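Local coordinates for protein glucanase (Clostridium thermocellum, PDB 5GXX) that probably hydrolyses internal beta-1,4-glucosidic bonds of cellulose, as a family 9 endoglucanase of the Clostridium thermocellum cellulosome, at residues 46-51 and 410-415; 52-57 and 363-368. The protein carries 1 engineered substitution. All blocks are in the same frame, centred on the assembly; numbering follows the deposited sequence.

From the N terminus the chain runs through helix 7-20 into a loop whose residues 46-51 pass directly into 52-57, so both contacts start on one continuous segment. The segment 52-57 ends in strand 56-57; helix 58-75 and many further helices come before residues 363-368, which, around the short helix 364-367, return to 52-57 and close the inner loop of interaction 2. Residues 410-415, at the start of helix 412-429, then meet 46-51 and close the outer loop of interaction 1. The two contacts are thus nested without crossing, their centres about 9 Å apart. Together they tie one early loop of the family 9 catalytic region to two late parts of it.

Interaction 1 of 2, residues 46-51 and 410-415; sequences GGWYDA and VACDYN
Asp50 O accepts the backbone N-H of Cys412 (Asp50 O to Cys412 N, 2.9 Å) where the touching parts of the two segments run in nearly opposite directions, 152° apart. Cys412 carries most of the side-chain contact. Its SG, anti to the carbonyl carbon and beside the backbone N, reaches Trp48 CB at 3.6 Å and Trp48 CE3 at 3.8 Å. It approaches the indole obliquely, 52° off the normal of the five-membered ring, so this is a sulfur-aromatic contact that is neither purely facial nor an edge approach. The same sulfur sits 3.4 Å from Tyr49 O. One residue further along, packing is tight: Ala51 CB lies 3.0 Å from Val410 O and also touches the methyl of Ala411. With CG anti to the backbone N (chi1 180°), Asp50 sends its carboxylate toward the start of helix 412-429, where a water bridges the segments. That water donates to Asp50 OD1 (2.7 Å) and to Asp413 OD1 (2.8 Å) and accepts from Asp413 N, using both its protons. The second oxygens are held from outside, Asp50 OD2 by Tyr191 and Asp413 OD2 by a salt bridge to Arg303. The Asp-Ala-Gly-Asp sequence that begins at Asp50 is a hallmark of glycosyl hydrolase family 9, and the Tris molecule bound near Asp50 is consistent with a place in the active-site cleft.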
ATOM      1  N   GLY A  46      13.759 -22.403 -29.181  1.00 16.22           N
ATOM      2  CA  GLY A  46      14.951 -21.891 -29.861  1.00 15.90           C
ATOM      3  C   GLY A  46      14.737 -20.590 -30.606  1.00 15.44           C
ATOM      4  O   GLY A  46      13.818 -19.830 -30.292  1.00 15.84           O
ATOM      5  N   GLY A  47      15.570 -20.364 -31.620  1.00 14.17           N
ATOM      6  CA  GLY A  47      15.526 -19.111 -32.369  1.00 15.00           C
ATOM      7  C   GLY A  47      16.107 -17.970 -31.550  1.00 13.47           C
ATOM      8  O   GLY A  47      16.683 -18.190 -30.479  1.00 15.26           O
ATOM      9  N   TRP A  48      15.967 -16.749 -32.059  1.00 11.95           N
ATOM     10  CA  TRP A  48      16.577 -15.588 -31.414  1.00 12.14           C
ATOM     11  C   TRP A  48      15.546 -14.636 -30.840  1.00 11.82           C
ATOM     12  O   TRP A  48      14.550 -14.364 -31.517  1.00 12.11           O
ATOM     13  CB  TRP A  48      17.397 -14.749 -32.394  1.00 10.77           C
ATOM     14  CG  TRP A  48      18.597 -15.436 -32.991  1.00 12.78           C
ATOM     15  CD1 TRP A  48      19.523 -16.228 -32.340  1.00 10.93           C
ATOM     16  CD2 TRP A  48      19.005 -15.388 -34.363  1.00 12.08           C
ATOM     17  NE1 TRP A  48      20.489 -16.658 -33.233  1.00 12.75           N
ATOM     18  CE2 TRP A  48      20.178 -16.173 -34.480  1.00 10.46           C
ATOM     19  CE3 TRP A  48      18.494 -14.759 -35.511  1.00 12.18           C
ATOM     20  CZ2 TRP A  48      20.852 -16.326 -35.690  1.00 14.32           C
ATOM     21  CZ3 TRP A  48      19.159 -14.926 -36.714  1.00 11.00           C
ATOM     22  CH2 TRP A  48      20.329 -15.705 -36.795  1.00 12.34           C
ATOM     23  N   TYR A  49      15.839 -14.080 -29.661  1.00 11.73           N
ATOM     24  CA  TYR A  49      15.137 -12.868 -29.224  1.00 11.32           C
ATOM     25  C   TYR A  49      15.514 -11.757 -30.189  1.00 11.26           C
ATOM     26  O   TYR A  49      16.654 -11.696 -30.687  1.00 12.52           O
ATOM     27  CB  TYR A  49      15.499 -12.485 -27.787  1.00 13.50           C
ATOM     28  CG  TYR A  49      15.240 -13.623 -26.842  1.00 14.51           C
ATOM     29  CD1 TYR A  49      13.978 -14.209 -26.786  1.00 12.59           C
ATOM     30  CD2 TYR A  49      16.248 -14.124 -26.021  1.00 13.69           C
ATOM     31  CE1 TYR A  49      13.719 -15.265 -25.937  1.00 12.11           C
ATOM     32  CE2 TYR A  49      15.999 -15.172 -25.149  1.00 12.90           C
ATOM     33  CZ  TYR A  49      14.731 -15.733 -25.112  1.00 15.63           C
ATOM     34  OH  TYR A  49      14.519 -16.813 -24.288  1.00 15.97           O
ATOM     35  N   ASP A  50      14.577 -10.862 -30.474  1.00 11.55           N
ATOM     36  CA  ASP A  50      14.820  -9.923 -31.564  1.00 10.71           C
ATOM     37  C   ASP A  50      15.905  -8.881 -31.283  1.00 11.90           C
ATOM     38  O   ASP A  50      16.822  -8.674 -32.098  1.00 11.35           O
ATOM     39  CB  ASP A  50      13.519  -9.205 -31.934  1.00 10.66           C
ATOM     40  CG  ASP A  50      13.728  -8.219 -33.059  1.00 11.00           C
ATOM     41  OD1 ASP A  50      14.050  -8.656 -34.189  1.00 12.64           O
ATOM     42  OD2 ASP A  50      13.586  -7.000 -32.791  1.00 13.22           O
ATOM     43  N   ALA A  51      15.810  -8.254 -30.122  1.00 11.86           N
ATOM     44  CA  ALA A  51      16.597  -7.059 -29.868  1.00 10.72           C
ATOM     45  C   ALA A  51      17.024  -7.125 -28.405  1.00 11.04           C
ATOM     46  O   ALA A  51      17.553  -8.160 -27.993  1.00 11.36           O
ATOM     47  CB  ALA A  51      15.831  -5.780 -30.215  1.00 10.65           C
ATOM     48  N   VAL A 410      19.824  -2.330 -30.087  1.00 10.21           N
ATOM     49  CA  VAL A 410      20.611  -3.431 -30.650  1.00 10.52           C
ATOM     50  C   VAL A 410      19.624  -4.464 -31.186  1.00 10.74           C
ATOM     51  O   VAL A 410      18.524  -4.601 -30.645  1.00 12.33           O
ATOM     52  CB  VAL A 410      21.562  -4.075 -29.589  1.00 10.12           C
ATOM     53  CG1 VAL A 410      22.698  -3.115 -29.233  1.00 10.45           C
ATOM     54  CG2 VAL A 410      20.776  -4.522 -28.350  1.00 12.86           C
ATOM     55  N   ALA A 411      19.960  -5.182 -32.255  1.00 10.65           N
ATOM     56  CA  ALA A 411      19.000  -6.155 -32.786  1.00 10.44           C
ATOM     57  C   ALA A 411      19.647  -7.118 -33.760  1.00 10.69           C
ATOM     58  O   ALA A 411      20.690  -6.831 -34.348  1.00 10.36           O
ATOM     59  CB  ALA A 411      17.832  -5.413 -33.462  1.00 11.51           C
ATOM     60  N   CYS A 412      18.991  -8.252 -33.955  1.00 11.93           N
ATOM     61  CA  CYS A 412      19.400  -9.231 -34.959  1.00 10.73           C
ATOM     62  C   CYS A 412      19.643  -8.583 -36.318  1.00 10.95           C
ATOM     63  O   CYS A 412      20.682  -8.820 -36.938  1.00 12.06           O
ATOM     64  CB  CYS A 412      18.350 -10.338 -35.099  1.00 11.99           C
ATOM     65  SG  CYS A 412      18.188 -11.424 -33.659  1.00 12.67           S
ATOM     66  N   ASP A 413      18.696  -7.770 -36.792  1.00 10.62           N
ATOM     67  CA  ASP A 413      18.812  -7.218 -38.135  1.00 10.63           C
ATOM     68  C   ASP A 413      19.918  -6.155 -38.209  1.00 10.51           C
ATOM     69  O   ASP A 413      20.497  -5.935 -39.275  1.00 11.39           O
ATOM     70  CB  ASP A 413      17.464  -6.671 -38.609  1.00 11.44           C
ATOM     71  CG  ASP A 413      17.173  -5.286 -38.061  1.00 10.27           C
ATOM     72  OD1 ASP A 413      16.808  -5.172 -36.868  1.00 13.65           O
ATOM     73  OD2 ASP A 413      17.293  -4.313 -38.843  1.00 10.11           O
ATOM     74  N   TYR A 414      20.235  -5.518 -37.083  1.00 10.20           N
ATOM     75  CA  TYR A 414      21.309  -4.520 -37.031  1.00  9.41           C
ATOM     76  C   TYR A 414      22.625  -5.227 -37.338  1.00 10.17           C
ATOM     77  O   TYR A 414      23.487  -4.684 -38.029  1.00 10.79           O
ATOM     78  CB  TYR A 414      21.394  -3.918 -35.630  1.00 10.46           C
ATOM     79  CG  TYR A 414      20.413  -2.814 -35.314  1.00 11.86           C
ATOM     80  CD1 TYR A 414      19.191  -2.731 -35.966  1.00 11.13           C
ATOM     81  CD2 TYR A 414      20.695  -1.900 -34.307  1.00 10.28           C
ATOM     82  CE1 TYR A 414      18.271  -1.749 -35.647  1.00 10.58           C
ATOM     83  CE2 TYR A 414      19.795  -0.889 -33.996  1.00 12.11           C
ATOM     84  CZ  TYR A 414      18.598  -0.814 -34.678  1.00 10.47           C
ATOM     85  OH  TYR A 414      17.666   0.159 -34.376  1.00 14.32           O
ATOM     86  N   ASN A 415      22.807  -6.435 -36.812  1.00  9.75           N
ATOM     87  CA  ASN A 415      24.069  -7.159 -36.983  1.00  9.64           C
ATOM     88  C   ASN A 415      24.193  -7.943 -38.284  1.00 11.33           C
ATOM     89  O   ASN A 415      25.290  -8.353 -38.640  1.00 11.04           O
ATOM     90  CB  ASN A 415      24.350  -8.080 -35.784  1.00  9.85           C
ATOM     91  CG  ASN A 415      25.190  -7.415 -34.711  1.00 12.51           C
ATOM     92  OD1 ASN A 415      24.891  -6.310 -34.257  1.00 11.06           O
ATOM     93  ND2 ASN A 415      26.280  -8.077 -34.322  1.00 10.84           N
TER
HETATM   94  O   HOH W   1      16.071  -7.558 -35.690  1.00 12.91           O

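Interaction 2 of 2, residues 52-57 and 363-368; sequences GDHVKF and HRTAHG
Arg364 bends round the carbonyl oxygen of Gly52, and its side chain can be traced atom by atom. CB lies 3.4 Å from Gly52 O and also approaches His54 CE1. CG sits beside the backbone N and skirts the same oxygen. CD continues past it and packs 3.9 Å from His54 CE1, the imidazole and guanidinium planes being turned 72° apart. The chain is extended from CG to NE, and NE bonds outward to Trp121 O. A near-perpendicular turn about the CD-NE bond (chi4 84°) then brings NH1 back to Gly52 O at 2.8 Å. The oxygen is close to the guanidinium plane, yet NH1 stands 59° out of the carbonyl plane, above it and not on a lone pair. Arg364 N, 3.1 Å from Gly52 O, lies in the carbonyl plane on a lone pair. Next along the helix, Thr365 OG1 meets His54 NE2 at the ring edge in a 3.0 Å hydrogen bond, and Ala125 N supplies OG1 with a further partner. His363 CD2 rests 3.6 Å from Gly52 CA, while His363 ND1 N-caps helix 364-367 by accepting from Ala366 N at 3.0 Å. Gln21 holds the other ring nitrogen, fixing the imidazole at both ends. Chemically, one buried carbonyl is gripped by backbone and side-chain donors of a single residue, and the guanidinium probably polarises it. This anchors the backbone directly before Asp53, whose carboxylate is positioned by His119 and by Ala51 N, near the bound Tris.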
ATOM      1  N   GLY A  52      16.836  -6.063 -27.630  1.00 11.48           N
ATOM      2  CA  GLY A  52      17.114  -6.129 -26.192  1.00 12.11           C
ATOM      3  C   GLY A  52      15.900  -6.558 -25.394  1.00 12.57           C
ATOM      4  O   GLY A  52      15.862  -6.400 -24.174  1.00 11.93           O
ATOM      5  N   ASP A  53      14.962  -7.157 -26.129  1.00 12.48           N
ATOM      6  CA  ASP A  53      13.698  -7.669 -25.624  1.00 13.41           C
ATOM      7  C   ASP A  53      13.664  -9.186 -25.709  1.00 13.52           C
ATOM      8  O   ASP A  53      14.676  -9.841 -25.945  1.00 14.22           O
ATOM      9  CB  ASP A  53      12.533  -7.061 -26.423  1.00 13.34           C
ATOM     10  CG  ASP A  53      12.564  -7.428 -27.896  1.00 14.26           C
ATOM     11  OD1 ASP A  53      13.600  -7.978 -28.334  1.00 13.28           O
ATOM     12  OD2 ASP A  53      11.543  -7.191 -28.602  1.00 13.58           O
ATOM     13  N   HIS A  54      12.484  -9.765 -25.528  1.00 12.29           N
ATOM     14  CA  HIS A  54      12.387 -11.215 -25.547  1.00 12.42           C
ATOM     15  C   HIS A  54      11.312 -11.755 -26.496  1.00 12.72           C
ATOM     16  O   HIS A  54      10.879 -12.903 -26.394  1.00 13.96           O
ATOM     17  CB  HIS A  54      12.263 -11.770 -24.118  1.00 13.19           C
ATOM     18  CG  HIS A  54      13.396 -11.347 -23.236  1.00 13.27           C
ATOM     19  ND1 HIS A  54      13.273 -10.394 -22.250  1.00 13.66           N
ATOM     20  CD2 HIS A  54      14.709 -11.685 -23.268  1.00 13.89           C
ATOM     21  CE1 HIS A  54      14.451 -10.189 -21.686  1.00 15.40           C
ATOM     22  NE2 HIS A  54      15.340 -10.957 -22.289  1.00 13.35           N
ATOM     23  N   VAL A  55      10.901 -10.932 -27.450  1.00 13.34           N
ATOM     24  CA  VAL A  55       9.964 -11.376 -28.472  1.00 13.68           C
ATOM     25  C   VAL A  55      10.709 -12.105 -29.584  1.00 14.01           C
ATOM     26  O   VAL A  55      11.821 -11.714 -29.941  1.00 13.81           O
ATOM     27  CB  VAL A  55       9.193 -10.185 -29.073  1.00 13.50           C
ATOM     28  CG1 VAL A  55       8.134 -10.676 -30.079  1.00 14.94           C
ATOM     29  CG2 VAL A  55       8.519  -9.382 -27.978  1.00 14.71           C
ATOM     30  N   LYS A  56      10.098 -13.159 -30.123  1.00 13.33           N
ATOM     31  CA  LYS A  56      10.559 -13.786 -31.355  1.00 13.02           C
ATOM     32  C   LYS A  56       9.682 -13.230 -32.483  1.00 14.39           C
ATOM     33  O   LYS A  56       8.497 -13.563 -32.632  1.00 13.67           O
ATOM     34  CB  LYS A  56      10.546 -15.322 -31.241  1.00 13.14           C
ATOM     35  CG  LYS A  56      11.287 -15.883 -30.033  1.00 13.81           C
ATOM     36  CD  LYS A  56      11.236 -17.410 -30.038  1.00 13.92           C
ATOM     37  CE  LYS A  56      11.705 -17.969 -28.727  1.00 15.57           C
ATOM     38  NZ  LYS A  56      11.594 -19.447 -28.777  1.00 15.24           N
ATOM     39  N   PHE A  57      10.256 -12.314 -33.258  1.00 12.88           N
ATOM     40  CA  PHE A  57       9.577 -11.678 -34.386  1.00 12.98           C
ATOM     41  C   PHE A  57      10.106 -12.310 -35.664  1.00 14.58           C
ATOM     42  O   PHE A  57      11.228 -12.011 -36.066  1.00 14.60           O
ATOM     43  CB  PHE A  57       9.862 -10.175 -34.468  1.00 12.70           C
ATOM     44  CG  PHE A  57       9.097  -9.315 -33.489  1.00 12.62           C
ATOM     45  CD1 PHE A  57       7.724  -9.157 -33.602  1.00 13.13           C
ATOM     46  CD2 PHE A  57       9.775  -8.537 -32.548  1.00 11.64           C
ATOM     47  CE1 PHE A  57       7.042  -8.294 -32.740  1.00 13.65           C
ATOM     48  CE2 PHE A  57       9.109  -7.676 -31.675  1.00 13.42           C
ATOM     49  CZ  PHE A  57       7.722  -7.547 -31.777  1.00 15.24           C
ATOM     50  N   HIS A 363      19.590  -3.287 -23.701  1.00 10.21           N
ATOM     51  CA  HIS A 363      19.511  -4.749 -23.771  1.00 11.06           C
ATOM     52  C   HIS A 363      19.325  -5.274 -22.352  1.00 11.70           C
ATOM     53  O   HIS A 363      20.189  -5.108 -21.478  1.00 12.00           O
ATOM     54  CB  HIS A 363      20.782  -5.326 -24.421  1.00 10.98           C
ATOM     55  CG  HIS A 363      20.678  -6.777 -24.764  1.00  9.87           C
ATOM     56  ND1 HIS A 363      20.761  -7.773 -23.807  1.00 10.16           N
ATOM     57  CD2 HIS A 363      20.513  -7.404 -25.950  1.00 11.64           C
ATOM     58  CE1 HIS A 363      20.636  -8.948 -24.396  1.00 10.95           C
ATOM     59  NE2 HIS A 363      20.496  -8.752 -25.695  1.00 10.24           N
ATOM     60  N   ARG A 364      18.168  -5.887 -22.123  1.00 10.80           N
ATOM     61  CA  ARG A 364      17.750  -6.280 -20.775  1.00 11.14           C
ATOM     62  C   ARG A 364      18.656  -7.312 -20.112  1.00 11.68           C
ATOM     63  O   ARG A 364      19.084  -7.149 -18.966  1.00 12.90           O
ATOM     64  CB  ARG A 364      16.330  -6.847 -20.862  1.00 11.52           C
ATOM     65  CG  ARG A 364      15.273  -5.753 -20.947  1.00 14.12           C
ATOM     66  CD  ARG A 364      13.984  -6.323 -21.504  1.00 11.48           C
ATOM     67  NE  ARG A 364      12.907  -5.348 -21.706  1.00 13.21           N
ATOM     68  CZ  ARG A 364      12.786  -4.583 -22.788  1.00 13.19           C
ATOM     69  NH1 ARG A 364      13.675  -4.647 -23.772  1.00 12.88           N
ATOM     70  NH2 ARG A 364      11.781  -3.713 -22.880  1.00 14.10           N
ATOM     71  N   THR A 365      18.957  -8.369 -20.855  1.00 11.87           N
ATOM     72  CA  THR A 365      19.676  -9.473 -20.245  1.00 12.24           C
ATOM     73  C   THR A 365      21.152  -9.148 -20.096  1.00 11.38           C
ATOM     74  O   THR A 365      21.760  -9.569 -19.105  1.00 11.99           O
ATOM     75  CB  THR A 365      19.405 -10.789 -20.989  1.00 11.74           C
ATOM     76  OG1 THR A 365      17.996 -11.056 -20.940  1.00 12.27           O
ATOM     77  CG2 THR A 365      20.111 -11.970 -20.320  1.00 12.27           C
ATOM     78  N   ALA A 366      21.702  -8.327 -20.990  1.00 11.18           N
ATOM     79  CA  ALA A 366      23.094  -7.906 -20.799  1.00 12.85           C
ATOM     80  C   ALA A 366      23.242  -6.957 -19.613  1.00 11.49           C
ATOM     81  O   ALA A 366      24.288  -6.907 -18.960  1.00 13.04           O
ATOM     82  CB  ALA A 366      23.647  -7.255 -22.058  1.00 11.45           C
ATOM     83  N   HIS A 367      22.191  -6.192 -19.332  1.00 12.11           N
ATOM     84  CA  HIS A 367      22.162  -5.257 -18.218  1.00 13.14           C
ATOM     85  C   HIS A 367      22.209  -5.989 -16.876  1.00 12.61           C
ATOM     86  O   HIS A 367      23.070  -5.685 -16.043  1.00 14.77           O
ATOM     87  CB  HIS A 367      20.921  -4.372 -18.347  1.00 14.12           C
ATOM     88  CG  HIS A 367      20.744  -3.392 -17.230  1.00 12.00           C
ATOM     89  ND1 HIS A 367      19.498  -2.995 -16.789  1.00 12.86           N
ATOM     90  CD2 HIS A 367      21.644  -2.738 -16.457  1.00 11.18           C
ATOM     91  CE1 HIS A 367      19.641  -2.131 -15.798  1.00 12.48           C
ATOM     92  NE2 HIS A 367      20.934  -1.959 -15.578  1.00 13.70           N
ATOM     93  N   GLY A 368      21.270  -6.910 -16.683  1.00 13.39           N
ATOM     94  CA  GLY A 368      21.236  -7.705 -15.464  1.00 14.10           C
ATOM     95  C   GLY A 368      20.625  -6.997 -14.267  1.00 14.96           C
ATOM     96  O   GLY A 368      21.208  -7.010 -13.186  1.00 15.45           O
TER
HETATM   97  O   HOH W   2      17.495  -9.191 -23.287  1.00 14.41           O